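Local coordinates for carbon monoxide dehydrogenase (PDB 6T7J), which probably catalyses the oxidation of carbon monoxide to carbon dioxide with ferredoxin as electron acceptor, although here its cluster C lacks nickel, at residues Val310-Gly315 / Ala413-Ser418; Gly255-Asp260 / Asn299-Cys304; Gln120-Thr125 / Ile240-Pro245; Asp473-Gly478 / Pro515-Gly520; Glu468-Asp473 / Pro502-Ile507. One frame throughout, in Å; residues are numbered along the deposited sequence.

Interaction 1. Residues Val310-Gly315 / Ala413-Ser418; sequences VLMRLG and AIAGFS
M312 reaches out from helix 304-314 and lays the end of its thioether along the backbone of G416, just beyond the strand 411-415. Its chain leaves the helix with CG anti to the carbonyl carbon (chi1 -61°) and bends at both following torsions. The bends bring the sulfur beside the peptide and turn the methyl along the chain: SD stands 3.3 Å from N of G416, and CE lies 3.7 Å from CA of G416 and 3.9 Å from N of F417. M312 SD sits close to this amide nitrogen with no hydrogen bond formed. L311, one residue earlier, brings CD2 to within 4.1 Å of CB of A415, whose methyl is directed at the helix. The same methyl is 4.3 Å from SD of M312, so A415 meets both long side chains. G416 sits at positive phi (91°), where a CB would jam against the carbonyl O of A415; it would also lie near O of M312, at the point where the backbones come closest. H518 of strand 516-518 touches L311, M312 and A415. Beyond the turn, S418 N-caps helix 419-425 through A421 N, and F417 packs on L517. All the touching residues are buried, and the M312 side chain lies about 12 Å from the broken cluster. With no hydrogen bond crossing between 310-315 and 413-418, the join depends on van der Waals fit, shared among a bent methionine, a leucine branch, a single methyl and a bare glycine backbone.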
# COMPACT_ATOMS: atom_id res chain seq x y z
N VAL A 310 -14.59 -20.53 14.05
CA VAL A 310 -15.78 -21.20 14.58
C VAL A 310 -15.45 -22.62 15.02
O VAL A 310 -16.10 -23.16 15.93
CB VAL A 310 -16.93 -21.17 13.56
CG1 VAL A 310 -17.42 -19.74 13.37
CG2 VAL A 310 -16.51 -21.77 12.23
N LEU A 311 -14.43 -23.24 14.43
CA LEU A 311 -14.02 -24.57 14.86
C LEU A 311 -13.38 -24.52 16.24
O LEU A 311 -13.69 -25.34 17.12
CB LEU A 311 -13.05 -25.17 13.84
CG LEU A 311 -12.24 -26.40 14.27
CD1 LEU A 311 -13.10 -27.64 14.19
CD2 LEU A 311 -10.99 -26.55 13.41
N MET A 312 -12.46 -23.57 16.45
CA MET A 312 -11.77 -23.46 17.73
C MET A 312 -12.71 -23.07 18.85
O MET A 312 -12.52 -23.50 20.00
CB MET A 312 -10.62 -22.45 17.63
CG MET A 312 -9.55 -22.80 16.61
SD MET A 312 -8.17 -23.71 17.31
CE MET A 312 -7.53 -22.52 18.49
N ARG A 313 -13.72 -22.25 18.57
CA ARG A 313 -14.57 -21.76 19.65
C ARG A 313 -15.84 -22.58 19.86
O ARG A 313 -16.22 -22.81 21.01
CB ARG A 313 -14.95 -20.30 19.40
CG ARG A 313 -14.11 -19.32 20.22
CD ARG A 313 -13.79 -18.08 19.41
NE ARG A 313 -12.44 -17.60 19.66
CZ ARG A 313 -11.79 -16.75 18.88
NH1 ARG A 313 -12.38 -16.27 17.79
NH2 ARG A 313 -10.56 -16.37 19.19
N LEU A 314 -16.50 -23.04 18.79
CA LEU A 314 -17.79 -23.69 18.92
C LEU A 314 -17.78 -25.16 18.54
O LEU A 314 -18.76 -25.86 18.83
CB LEU A 314 -18.83 -22.95 18.06
CG LEU A 314 -18.75 -21.43 18.13
CD1 LEU A 314 -19.49 -20.79 16.97
CD2 LEU A 314 -19.28 -20.93 19.46
N GLY A 315 -16.72 -25.65 17.91
CA GLY A 315 -16.72 -27.01 17.42
C GLY A 315 -17.38 -27.19 16.07
O GLY A 315 -17.76 -28.31 15.72
N ALA A 413 -10.80 -34.47 14.68
CA ALA A 413 -9.70 -33.58 15.00
C ALA A 413 -9.95 -32.94 16.36
O ALA A 413 -11.06 -32.48 16.65
CB ALA A 413 -9.54 -32.50 13.93
N ILE A 414 -8.91 -32.91 17.19
CA ILE A 414 -8.92 -32.19 18.45
C ILE A 414 -8.29 -30.83 18.22
O ILE A 414 -7.10 -30.73 17.89
CB ILE A 414 -8.17 -32.97 19.55
CG1 ILE A 414 -8.82 -34.34 19.77
CG2 ILE A 414 -8.13 -32.17 20.84
CD1 ILE A 414 -8.11 -35.19 20.79
N ALA A 415 -9.09 -29.78 18.38
CA ALA A 415 -8.64 -28.41 18.15
C ALA A 415 -8.82 -27.59 19.43
O ALA A 415 -9.23 -28.10 20.48
CB ALA A 415 -9.41 -27.78 16.99
N GLY A 416 -8.51 -26.30 19.33
CA GLY A 416 -8.71 -25.39 20.44
C GLY A 416 -7.54 -25.24 21.38
O GLY A 416 -7.75 -25.04 22.58
N PHE A 417 -6.31 -25.31 20.87
CA PHE A 417 -5.12 -25.25 21.72
C PHE A 417 -4.53 -23.84 21.66
O PHE A 417 -3.53 -23.57 20.99
CB PHE A 417 -4.10 -26.30 21.30
CG PHE A 417 -4.52 -27.71 21.62
CD1 PHE A 417 -4.54 -28.16 22.93
CD2 PHE A 417 -4.92 -28.57 20.61
CE1 PHE A 417 -4.93 -29.45 23.22
CE2 PHE A 417 -5.32 -29.86 20.90
CZ PHE A 417 -5.32 -30.30 22.21
N SER A 418 -5.18 -22.92 22.37
CA SER A 418 -4.59 -21.62 22.61
C SER A 418 -3.46 -21.75 23.64
O SER A 418 -3.26 -22.80 24.26
CB SER A 418 -5.65 -20.63 23.10
OG SER A 418 -6.23 -21.06 24.31

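Interaction 2. Residues Gly255-Asp260 / Asn299-Cys304; sequences GVLKED and NVVGMC
N299 gives its side-chain amide to the backbone of the loop: ND2 donates to O of V256 at 2.7 Å. The bond is bent, with an N-H...O angle of 133°, and the donor is tilted 18° from the carbonyl plane. CG of N299 lies anti to the backbone N (chi1 171°), which carries the amide off the strand toward 255-260. Beside this bond, V301 spreads two methyls over two loop residues. CG1 of V301 packs on CG2 of V256 at 3.6 Å, while CG2 of V301 takes CD2 of L257 at 3.7 Å, the latter two side chains crossing at about a right angle. K258 passes across the amide, its CD 3.8 Å from ND2 of N299. In the next shell, ND2 of N299 also bonds OD1 of N263, so one amide group serves the loop and the neighbouring strand, while A319 and P317 back V256. With an alanine at N299, the V256 carbonyl and N263 OD1 would probably both lose this donor, leaving the methyl contacts to carry more of the join. V301 is itself fixed by backbone bonds to I264 and V266 of strand 261-268. These bonds place strand 297-303 second in a parallel sheet of Rossmann-like order 3-2-1-4-5-6, between strands 318-320 and 261-268, and it runs directly into C304, a residue of the broken-cluster pocket.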
# COMPACT_ATOMS: atom_id res chain seq x y z
N GLY A 255 -16.61 -34.48 4.06
CA GLY A 255 -17.64 -35.40 4.51
C GLY A 255 -18.58 -34.82 5.56
O GLY A 255 -19.54 -35.49 5.94
N VAL A 256 -18.31 -33.59 6.02
CA VAL A 256 -19.17 -32.95 7.01
C VAL A 256 -20.40 -32.31 6.39
O VAL A 256 -21.30 -31.89 7.13
CB VAL A 256 -18.37 -31.90 7.80
CG1 VAL A 256 -17.21 -32.55 8.51
CG2 VAL A 256 -17.88 -30.80 6.88
N LEU A 257 -20.47 -32.23 5.07
CA LEU A 257 -21.67 -31.75 4.40
C LEU A 257 -22.70 -32.87 4.31
O LEU A 257 -22.36 -34.01 3.96
CB LEU A 257 -21.33 -31.21 3.01
CG LEU A 257 -20.40 -30.00 2.97
CD1 LEU A 257 -19.61 -29.97 1.67
CD2 LEU A 257 -21.17 -28.70 3.16
N LYS A 258 -23.95 -32.54 4.62
CA LYS A 258 -25.00 -33.52 4.80
C LYS A 258 -25.93 -33.57 3.59
O LYS A 258 -26.08 -32.58 2.86
CB LYS A 258 -25.81 -33.21 6.06
CG LYS A 258 -25.36 -33.95 7.31
CD LYS A 258 -23.88 -33.79 7.59
CE LYS A 258 -23.42 -34.71 8.70
NZ LYS A 258 -24.23 -34.53 9.94
N GLU A 259 -26.56 -34.73 3.38
CA GLU A 259 -27.49 -34.89 2.27
C GLU A 259 -28.88 -34.40 2.62
O GLU A 259 -29.56 -33.78 1.79
CB GLU A 259 -27.55 -36.35 1.84
CG GLU A 259 -26.54 -36.69 0.80
CD GLU A 259 -25.42 -37.51 1.36
OE1 GLU A 259 -25.19 -37.49 2.59
OE2 GLU A 259 -24.78 -38.16 0.54
N ASP A 260 -29.35 -34.68 3.84
CA ASP A 260 -30.70 -34.34 4.25
C ASP A 260 -30.76 -33.09 5.10
O ASP A 260 -31.81 -32.80 5.69
CB ASP A 260 -31.33 -35.51 5.00
CG ASP A 260 -31.16 -36.83 4.28
OD1 ASP A 260 -31.18 -36.84 3.03
OD2 ASP A 260 -31.03 -37.86 4.97
N ASN A 299 -27.01 -27.62 8.86
CA ASN A 299 -25.63 -27.97 9.16
C ASN A 299 -24.74 -26.84 8.63
O ASN A 299 -24.72 -26.58 7.42
CB ASN A 299 -25.27 -29.31 8.52
CG ASN A 299 -23.79 -29.63 8.60
OD1 ASN A 299 -23.18 -29.55 9.66
ND2 ASN A 299 -23.21 -30.02 7.47
N VAL A 300 -24.05 -26.17 9.54
CA VAL A 300 -23.13 -25.10 9.17
C VAL A 300 -21.71 -25.62 9.27
O VAL A 300 -21.29 -26.14 10.32
CB VAL A 300 -23.32 -23.86 10.07
CG1 VAL A 300 -22.76 -22.62 9.37
CG2 VAL A 300 -24.77 -23.69 10.39
N VAL A 301 -20.96 -25.48 8.18
CA VAL A 301 -19.57 -25.89 8.11
C VAL A 301 -18.74 -24.66 7.80
O VAL A 301 -19.24 -23.65 7.29
CB VAL A 301 -19.35 -26.99 7.05
CG1 VAL A 301 -20.29 -28.15 7.32
CG2 VAL A 301 -19.58 -26.43 5.66
N GLY A 302 -17.45 -24.74 8.12
CA GLY A 302 -16.56 -23.62 7.89
C GLY A 302 -15.45 -23.92 6.92
O GLY A 302 -15.07 -25.07 6.72
N MET A 303 -14.91 -22.87 6.29
CA MET A 303 -13.76 -23.01 5.41
C MET A 303 -12.78 -21.88 5.70
O MET A 303 -13.18 -20.77 6.07
CB MET A 303 -14.17 -22.97 3.93
CG MET A 303 -14.99 -24.17 3.48
SD MET A 303 -14.94 -24.41 1.69
CE MET A 303 -13.51 -25.49 1.55
N CYS A 304 -11.50 -22.19 5.56
CA CYS A 304 -10.40 -21.24 5.74
C CYS A 304 -10.45 -20.69 7.17
O CYS A 304 -10.88 -21.38 8.10
CB CYS A 304 -10.45 -20.19 4.65
SG CYS A 304 -9.90 -20.80 3.04

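Interaction 3. Residues Gln120-Thr125 / Ile240-Pro245; sequences QYYKLT and ILFGTP
T125 and Y122, in the loop that joins helices 81-115 and 127-136, pack against the glycine-terminated end of helix 212-242, where G243 leaves helical geometry with positive phi. The close-packed side is apolar and aromatic. The rings of Y122 and F242 meet rim to rim, neither covering the other's face; CD1 of Y122 is 3.5 Å from CE1 of F242, the centroids are 5.9 Å apart and the planes stand at 67°. One face of the F242 ring is taken by CB of its own neighbour L241. CD2 of L241 in turn presses on O of K123 at 3.2 Å and approaches CB of Y122. The tyrosine hydroxyl bonds O of I272, and K276 makes a cation-pi contact with the ring, so this side is held from beyond the loop as well. L124 and I240 run side by side, pointing the same way, toward helix 127-136. The outer side is looser: K123 is exposed and its chain leads away from the helix, and T125 too is exposed. Yet T125 is the polar clasp. I240 O accepts both N of T125, at 3.0 Å nearly along the C=O axis, and OG1 of T125, at 3.1 Å from above the carbonyl plane. Chi1 of 69° sets OG1 between the backbone N and carbonyl carbon, facing the helix end, and leaves CG2 to touch O of L241. OG1 of T125 is also 3.1 Å from N of G243, but the angle is too poor for a hydrogen bond.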
# COMPACT_ATOMS: atom_id res chain seq x y z
N GLN A 120 -25.28 -4.74 21.79
CA GLN A 120 -25.69 -5.68 22.83
C GLN A 120 -25.81 -7.11 22.33
O GLN A 120 -26.10 -8.00 23.14
CB GLN A 120 -27.02 -5.23 23.44
CG GLN A 120 -27.07 -3.76 23.81
CD GLN A 120 -27.22 -3.53 25.30
OE1 GLN A 120 -28.28 -3.80 25.88
NE2 GLN A 120 -26.16 -3.04 25.93
N TYR A 121 -25.59 -7.37 21.04
CA TYR A 121 -25.50 -8.74 20.56
C TYR A 121 -24.12 -9.35 20.80
O TYR A 121 -23.90 -10.51 20.44
CB TYR A 121 -25.84 -8.81 19.07
CG TYR A 121 -27.31 -8.67 18.78
CD1 TYR A 121 -28.23 -9.55 19.33
CD2 TYR A 121 -27.78 -7.66 17.96
CE1 TYR A 121 -29.59 -9.43 19.06
CE2 TYR A 121 -29.13 -7.52 17.69
CZ TYR A 121 -30.03 -8.41 18.24
OH TYR A 121 -31.37 -8.28 17.97
N TYR A 122 -23.20 -8.60 21.40
CA TYR A 122 -21.86 -9.08 21.68
C TYR A 122 -21.51 -8.81 23.14
O TYR A 122 -21.85 -7.75 23.68
CB TYR A 122 -20.83 -8.43 20.75
CG TYR A 122 -21.04 -8.78 19.29
CD1 TYR A 122 -20.42 -9.88 18.73
CD2 TYR A 122 -21.85 -8.00 18.49
CE1 TYR A 122 -20.60 -10.21 17.40
CE2 TYR A 122 -22.05 -8.32 17.15
CZ TYR A 122 -21.42 -9.42 16.62
OH TYR A 122 -21.60 -9.75 15.29
N LYS A 123 -20.82 -9.76 23.76
CA LYS A 123 -20.52 -9.74 25.18
C LYS A 123 -19.03 -9.50 25.40
O LYS A 123 -18.21 -9.57 24.48
CB LYS A 123 -20.92 -11.07 25.84
CG LYS A 123 -22.41 -11.25 26.07
CD LYS A 123 -23.04 -12.17 25.03
CE LYS A 123 -24.40 -11.65 24.57
NZ LYS A 123 -24.94 -12.44 23.44
N LEU A 124 -18.69 -9.21 26.66
CA LEU A 124 -17.33 -9.36 27.16
C LEU A 124 -17.31 -10.69 27.91
O LEU A 124 -17.72 -10.76 29.08
CB LEU A 124 -16.94 -8.19 28.06
CG LEU A 124 -16.82 -6.82 27.40
CD1 LEU A 124 -16.54 -5.75 28.45
CD2 LEU A 124 -15.74 -6.82 26.33
N THR A 125 -16.88 -11.75 27.24
CA THR A 125 -16.97 -13.09 27.81
C THR A 125 -15.72 -13.50 28.57
O THR A 125 -15.83 -14.26 29.54
CB THR A 125 -17.25 -14.12 26.71
OG1 THR A 125 -16.10 -14.25 25.87
CG2 THR A 125 -18.44 -13.69 25.87
N ILE A 240 -11.48 -12.18 23.82
CA ILE A 240 -12.25 -11.44 24.82
C ILE A 240 -13.73 -11.43 24.47
O ILE A 240 -14.59 -11.54 25.36
CB ILE A 240 -11.69 -10.01 24.95
CG1 ILE A 240 -10.35 -10.03 25.69
CG2 ILE A 240 -12.68 -9.09 25.67
CD1 ILE A 240 -9.49 -8.81 25.43
N LEU A 241 -14.06 -11.33 23.18
CA LEU A 241 -15.45 -11.21 22.77
C LEU A 241 -16.15 -12.57 22.69
O LEU A 241 -17.31 -12.69 23.10
CB LEU A 241 -15.54 -10.50 21.42
CG LEU A 241 -15.50 -8.96 21.42
CD1 LEU A 241 -15.07 -8.44 20.05
CD2 LEU A 241 -16.84 -8.38 21.82
N PHE A 242 -15.47 -13.60 22.18
CA PHE A 242 -16.11 -14.88 21.90
C PHE A 242 -15.54 -16.03 22.72
O PHE A 242 -15.94 -17.18 22.50
CB PHE A 242 -16.02 -15.21 20.41
CG PHE A 242 -16.50 -14.11 19.52
CD1 PHE A 242 -17.81 -13.68 19.56
CD2 PHE A 242 -15.63 -13.50 18.63
CE1 PHE A 242 -18.25 -12.67 18.74
CE2 PHE A 242 -16.06 -12.48 17.81
CZ PHE A 242 -17.38 -12.06 17.86
N GLY A 243 -14.62 -15.76 23.64
CA GLY A 243 -14.08 -16.82 24.48
C GLY A 243 -12.71 -17.30 24.03
O GLY A 243 -12.46 -17.45 22.83
N THR A 244 -11.82 -17.52 24.99
CA THR A 244 -10.51 -18.09 24.68
C THR A 244 -10.67 -19.57 24.34
O THR A 244 -11.29 -20.31 25.11
CB THR A 244 -9.55 -17.91 25.85
OG1 THR A 244 -9.42 -16.51 26.15
CG2 THR A 244 -8.18 -18.48 25.51
N PRO A 245 -10.14 -20.03 23.21
CA PRO A 245 -10.33 -21.43 22.82
C PRO A 245 -9.78 -22.40 23.86
O PRO A 245 -8.71 -22.18 24.44
CB PRO A 245 -9.58 -21.54 21.49
CG PRO A 245 -9.60 -20.15 20.94
CD PRO A 245 -9.49 -19.25 22.14

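Interaction 4. Residues Asp473-Gly478 / Pro515-Gly520; sequences DVLVVG and PCLHMG
Two neighbouring parallel strands of a six-stranded sheet, linked through helices 480-489 and 502-511 in a beta-alpha-beta crossover, meet here: V476, V477 and G478 pair with C516, L517 and H518. Their axes differ by only 19°. N of L517 donates to O of V476 at 2.9 Å. N of G478 then donates to O of L517 at 3.0 Å, and the nearly straight bond from N of M519 to O of G478 (2.9 Å, 175°) finishes the ladder; at the other end V476 N to P515 O is weak. On the face of V477 and L517, CG1 of V477 packs on CB of L517 at 3.7 Å. The bent chain of M519 lays SD 3.6 Å from CB of V477, and L475 crosses L517 at about a right angle, its CD1 near CG of L517. On the other face SG of C516 rests 4.0 Å from CB of V476, with I470 covering both. H518 is gripped at both ring nitrogens: ND1 accepts N of G520 at 3.1 Å, tilted from the ring plane, and NE2 of H518 is hydrogen-bonded to OD1 of N308. Both strands end shortly before C481 and C522 of the broken-cluster pocket, the carboxyl-end placement of a site familiar from Rossmann-like parallel sheets.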
# COMPACT_ATOMS: atom_id res chain seq x y z
N ASP A 473 10.35 -36.65 17.09
CA ASP A 473 10.10 -36.10 18.42
C ASP A 473 10.18 -34.57 18.42
O ASP A 473 10.88 -33.96 19.23
CB ASP A 473 11.04 -36.70 19.46
CG ASP A 473 10.48 -37.95 20.11
OD1 ASP A 473 9.25 -38.13 20.09
OD2 ASP A 473 11.28 -38.76 20.63
N VAL A 474 9.45 -33.95 17.49
CA VAL A 474 9.35 -32.49 17.41
C VAL A 474 7.88 -32.12 17.52
O VAL A 474 7.07 -32.51 16.67
CB VAL A 474 9.95 -31.95 16.11
CG1 VAL A 474 9.91 -30.43 16.10
CG2 VAL A 474 11.38 -32.45 15.93
N LEU A 475 7.53 -31.38 18.57
CA LEU A 475 6.16 -30.94 18.77
C LEU A 475 5.76 -29.96 17.68
O LEU A 475 6.40 -28.90 17.50
CB LEU A 475 6.00 -30.31 20.15
CG LEU A 475 4.64 -29.69 20.49
CD1 LEU A 475 3.52 -30.72 20.38
CD2 LEU A 475 4.67 -29.08 21.88
N VAL A 476 4.71 -30.30 16.94
CA VAL A 476 4.21 -29.53 15.82
C VAL A 476 2.99 -28.74 16.29
O VAL A 476 2.01 -29.33 16.76
CB VAL A 476 3.84 -30.45 14.64
CG1 VAL A 476 3.19 -29.69 13.53
CG2 VAL A 476 5.08 -31.15 14.13
N VAL A 477 3.05 -27.42 16.18
CA VAL A 477 1.87 -26.58 16.34
C VAL A 477 1.67 -25.84 15.03
O VAL A 477 2.57 -25.80 14.18
CB VAL A 477 1.98 -25.59 17.52
CG1 VAL A 477 2.45 -26.31 18.77
CG2 VAL A 477 2.91 -24.45 17.16
N GLY A 478 0.49 -25.27 14.83
CA GLY A 478 0.30 -24.53 13.60
C GLY A 478 -1.09 -23.94 13.47
O GLY A 478 -2.00 -24.23 14.25
N PRO A 515 -0.16 -35.01 18.90
CA PRO A 515 1.18 -34.50 18.59
C PRO A 515 1.17 -33.28 17.68
O PRO A 515 2.24 -32.71 17.43
CB PRO A 515 1.85 -35.69 17.90
CG PRO A 515 0.73 -36.44 17.28
CD PRO A 515 -0.45 -36.27 18.19
N CYS A 516 0.01 -32.86 17.18
CA CYS A 516 -0.13 -31.67 16.34
C CYS A 516 -1.18 -30.77 16.97
O CYS A 516 -2.32 -31.20 17.17
CB CYS A 516 -0.50 -32.04 14.91
SG CYS A 516 0.76 -33.00 14.03
N LEU A 517 -0.80 -29.53 17.26
CA LEU A 517 -1.63 -28.60 18.01
C LEU A 517 -2.20 -27.53 17.08
O LEU A 517 -1.45 -26.69 16.54
CB LEU A 517 -0.84 -27.97 19.16
CG LEU A 517 -0.27 -28.96 20.18
CD1 LEU A 517 0.31 -28.24 21.39
CD2 LEU A 517 -1.32 -29.97 20.61
N HIS A 518 -3.52 -27.56 16.90
CA HIS A 518 -4.24 -26.53 16.16
C HIS A 518 -4.35 -25.29 17.03
O HIS A 518 -5.07 -25.29 18.04
CB HIS A 518 -5.62 -27.04 15.77
CG HIS A 518 -6.35 -26.17 14.79
ND1 HIS A 518 -5.98 -24.87 14.53
CD2 HIS A 518 -7.43 -26.42 14.01
CE1 HIS A 518 -6.80 -24.35 13.64
NE2 HIS A 518 -7.69 -25.27 13.30
N MET A 519 -3.64 -24.22 16.66
CA MET A 519 -3.61 -23.01 17.46
C MET A 519 -4.48 -21.89 16.89
O MET A 519 -4.47 -20.78 17.42
CB MET A 519 -2.17 -22.53 17.63
CG MET A 519 -1.30 -23.53 18.39
SD MET A 519 0.25 -22.84 18.99
CE MET A 519 -0.32 -21.87 20.38
N GLY A 520 -5.23 -22.16 15.82
CA GLY A 520 -6.28 -21.26 15.36
C GLY A 520 -6.05 -20.81 13.92
O GLY A 520 -5.60 -21.58 13.07

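Interaction 5. Residues Glu468-Asp473 / Pro502-Ile507; sequences ELIKRD and PGLKKI
D473 OD1 takes the shortest polar bond across this contact, from the backbone N of L504 at 2.7 Å and 172°. That donor comes from above the carboxylate plane. The second oxygen, OD2, is met on its syn side by N of G503 at 3.0 Å, so two consecutive amides of the first turn of helix 502-511 hold the carboxylate at both oxygens and fix its rotation. P502 closes in at about a right angle, CD 3.5 Å from OD2 of D473. CB of L504 is 3.3 Å from OD1 of D473. From there L504 sends its branch back over the other helix: CG is anti to the backbone N (chi1 -167°), and CD2 of L504 reaches CB of I470 at 3.9 Å, the two side chains crossing obliquely. D473 can reach this place because it is the C-prime residue of a Schellman motif ending helix 460-471, its N bonded to I470 O and N of V474 to L469 O. Away from the interface, E468 holds K471 and R472 in a salt-bridge network. With an alanine in place of D473, the amides of G503 and L504 are likely to be left without acceptors, and the start of their helix less firmly tied to the turn. The buried negative charge thus sits where one helix stops and another begins, and the first-turn N-H groups and positive end of the second helix would probably favour its ionised form.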
# COMPACT_ATOMS: atom_id res chain seq x y z
N GLU A 468 7.06 -35.90 9.27
CA GLU A 468 8.50 -36.06 9.41
C GLU A 468 9.01 -35.38 10.67
O GLU A 468 10.00 -35.83 11.26
CB GLU A 468 9.22 -35.51 8.18
CG GLU A 468 9.02 -36.33 6.91
CD GLU A 468 9.64 -37.71 7.01
OE1 GLU A 468 8.91 -38.71 6.81
OE2 GLU A 468 10.86 -37.80 7.28
N LEU A 469 8.35 -34.31 11.11
CA LEU A 469 8.79 -33.65 12.33
C LEU A 469 8.35 -34.42 13.57
O LEU A 469 9.15 -34.64 14.48
CB LEU A 469 8.26 -32.21 12.37
CG LEU A 469 8.98 -31.24 11.44
CD1 LEU A 469 8.41 -29.84 11.58
CD2 LEU A 469 10.48 -31.24 11.70
N ILE A 470 7.09 -34.85 13.62
CA ILE A 470 6.61 -35.53 14.83
C ILE A 470 7.25 -36.91 14.97
O ILE A 470 7.37 -37.42 16.09
CB ILE A 470 5.08 -35.64 14.85
CG1 ILE A 470 4.56 -36.48 13.68
CG2 ILE A 470 4.44 -34.29 14.86
CD1 ILE A 470 3.08 -36.76 13.76
N LYS A 471 7.68 -37.53 13.87
CA LYS A 471 8.37 -38.81 13.99
C LYS A 471 9.77 -38.66 14.56
O LYS A 471 10.33 -39.63 15.08
CB LYS A 471 8.41 -39.53 12.64
CG LYS A 471 9.67 -39.28 11.83
CD LYS A 471 9.88 -40.35 10.77
CE LYS A 471 8.83 -40.25 9.67
NZ LYS A 471 9.31 -40.87 8.39
N ARG A 472 10.36 -37.46 14.47
CA ARG A 472 11.65 -37.17 15.08
C ARG A 472 11.51 -36.49 16.44
O ARG A 472 12.44 -35.82 16.89
CB ARG A 472 12.49 -36.30 14.14
CG ARG A 472 12.59 -36.83 12.73
CD ARG A 472 14.01 -36.70 12.17
NE ARG A 472 14.02 -36.18 10.80
CZ ARG A 472 13.67 -36.88 9.73
NH1 ARG A 472 13.72 -36.32 8.53
NH2 ARG A 472 13.26 -38.14 9.85
N ASP A 473 10.35 -36.65 17.09
CA ASP A 473 10.10 -36.10 18.42
C ASP A 473 10.18 -34.57 18.42
O ASP A 473 10.88 -33.96 19.23
CB ASP A 473 11.04 -36.70 19.46
CG ASP A 473 10.48 -37.95 20.11
OD1 ASP A 473 9.25 -38.13 20.09
OD2 ASP A 473 11.28 -38.76 20.63
N PRO A 502 9.06 -41.64 20.22
CA PRO A 502 8.84 -42.14 21.59
C PRO A 502 8.59 -41.04 22.61
O PRO A 502 7.63 -41.14 23.39
CB PRO A 502 10.12 -42.93 21.88
CG PRO A 502 11.14 -42.36 20.94
CD PRO A 502 10.39 -41.99 19.70
N GLY A 503 9.42 -40.00 22.63
CA GLY A 503 9.25 -38.96 23.64
C GLY A 503 7.97 -38.18 23.47
O GLY A 503 7.23 -37.93 24.43
N LEU A 504 7.67 -37.77 22.23
CA LEU A 504 6.43 -37.06 21.96
C LEU A 504 5.22 -37.94 22.25
O LEU A 504 4.22 -37.48 22.80
CB LEU A 504 6.40 -36.56 20.52
CG LEU A 504 5.32 -35.54 20.16
CD1 LEU A 504 5.33 -34.37 21.13
CD2 LEU A 504 5.49 -35.06 18.73
N LYS A 505 5.30 -39.23 21.89
CA LYS A 505 4.22 -40.16 22.21
C LYS A 505 3.97 -40.22 23.71
O LYS A 505 2.83 -40.10 24.17
CB LYS A 505 4.56 -41.55 21.65
CG LYS A 505 3.51 -42.62 21.86
CD LYS A 505 3.86 -43.88 21.08
CE LYS A 505 4.27 -43.56 19.65
NZ LYS A 505 4.64 -44.78 18.88
N LYS A 506 5.05 -40.39 24.49
CA LYS A 506 4.90 -40.47 25.94
C LYS A 506 4.30 -39.20 26.51
O LYS A 506 3.39 -39.26 27.35
CB LYS A 506 6.26 -40.76 26.58
CG LYS A 506 6.93 -42.03 26.08
CD LYS A 506 8.26 -42.28 26.77
CE LYS A 506 8.46 -43.76 27.02
NZ LYS A 506 7.63 -44.25 28.15
N ILE A 507 4.77 -38.03 26.06
CA ILE A 507 4.28 -36.80 26.68
C ILE A 507 2.85 -36.48 26.23
O ILE A 507 2.05 -35.95 27.01
CB ILE A 507 5.25 -35.64 26.42
CG1 ILE A 507 5.05 -34.56 27.48
CG2 ILE A 507 5.08 -35.07 25.02
CD1 ILE A 507 5.96 -33.37 27.32

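In the fold
Interactions 1 and 4 are fully buried and touch each other: a backbone bond from F417 N to H518 O ties the turn after 413-415 to the end of strand 516-518. Interactions 4 and 5 share D473 and build one crossover unit, the first by backbone pairing between strands, the second by a carboxylate between the helices preceding them. Interaction 2, largely buried, belongs to the other parallel sheet and uses a side-chain amide; its strand runs on into the helix of interaction 1. Interaction 5 is partly buried, as is interaction 3, which joins a loop to a helix end and meets interaction 1 at P245 O and S418 OG.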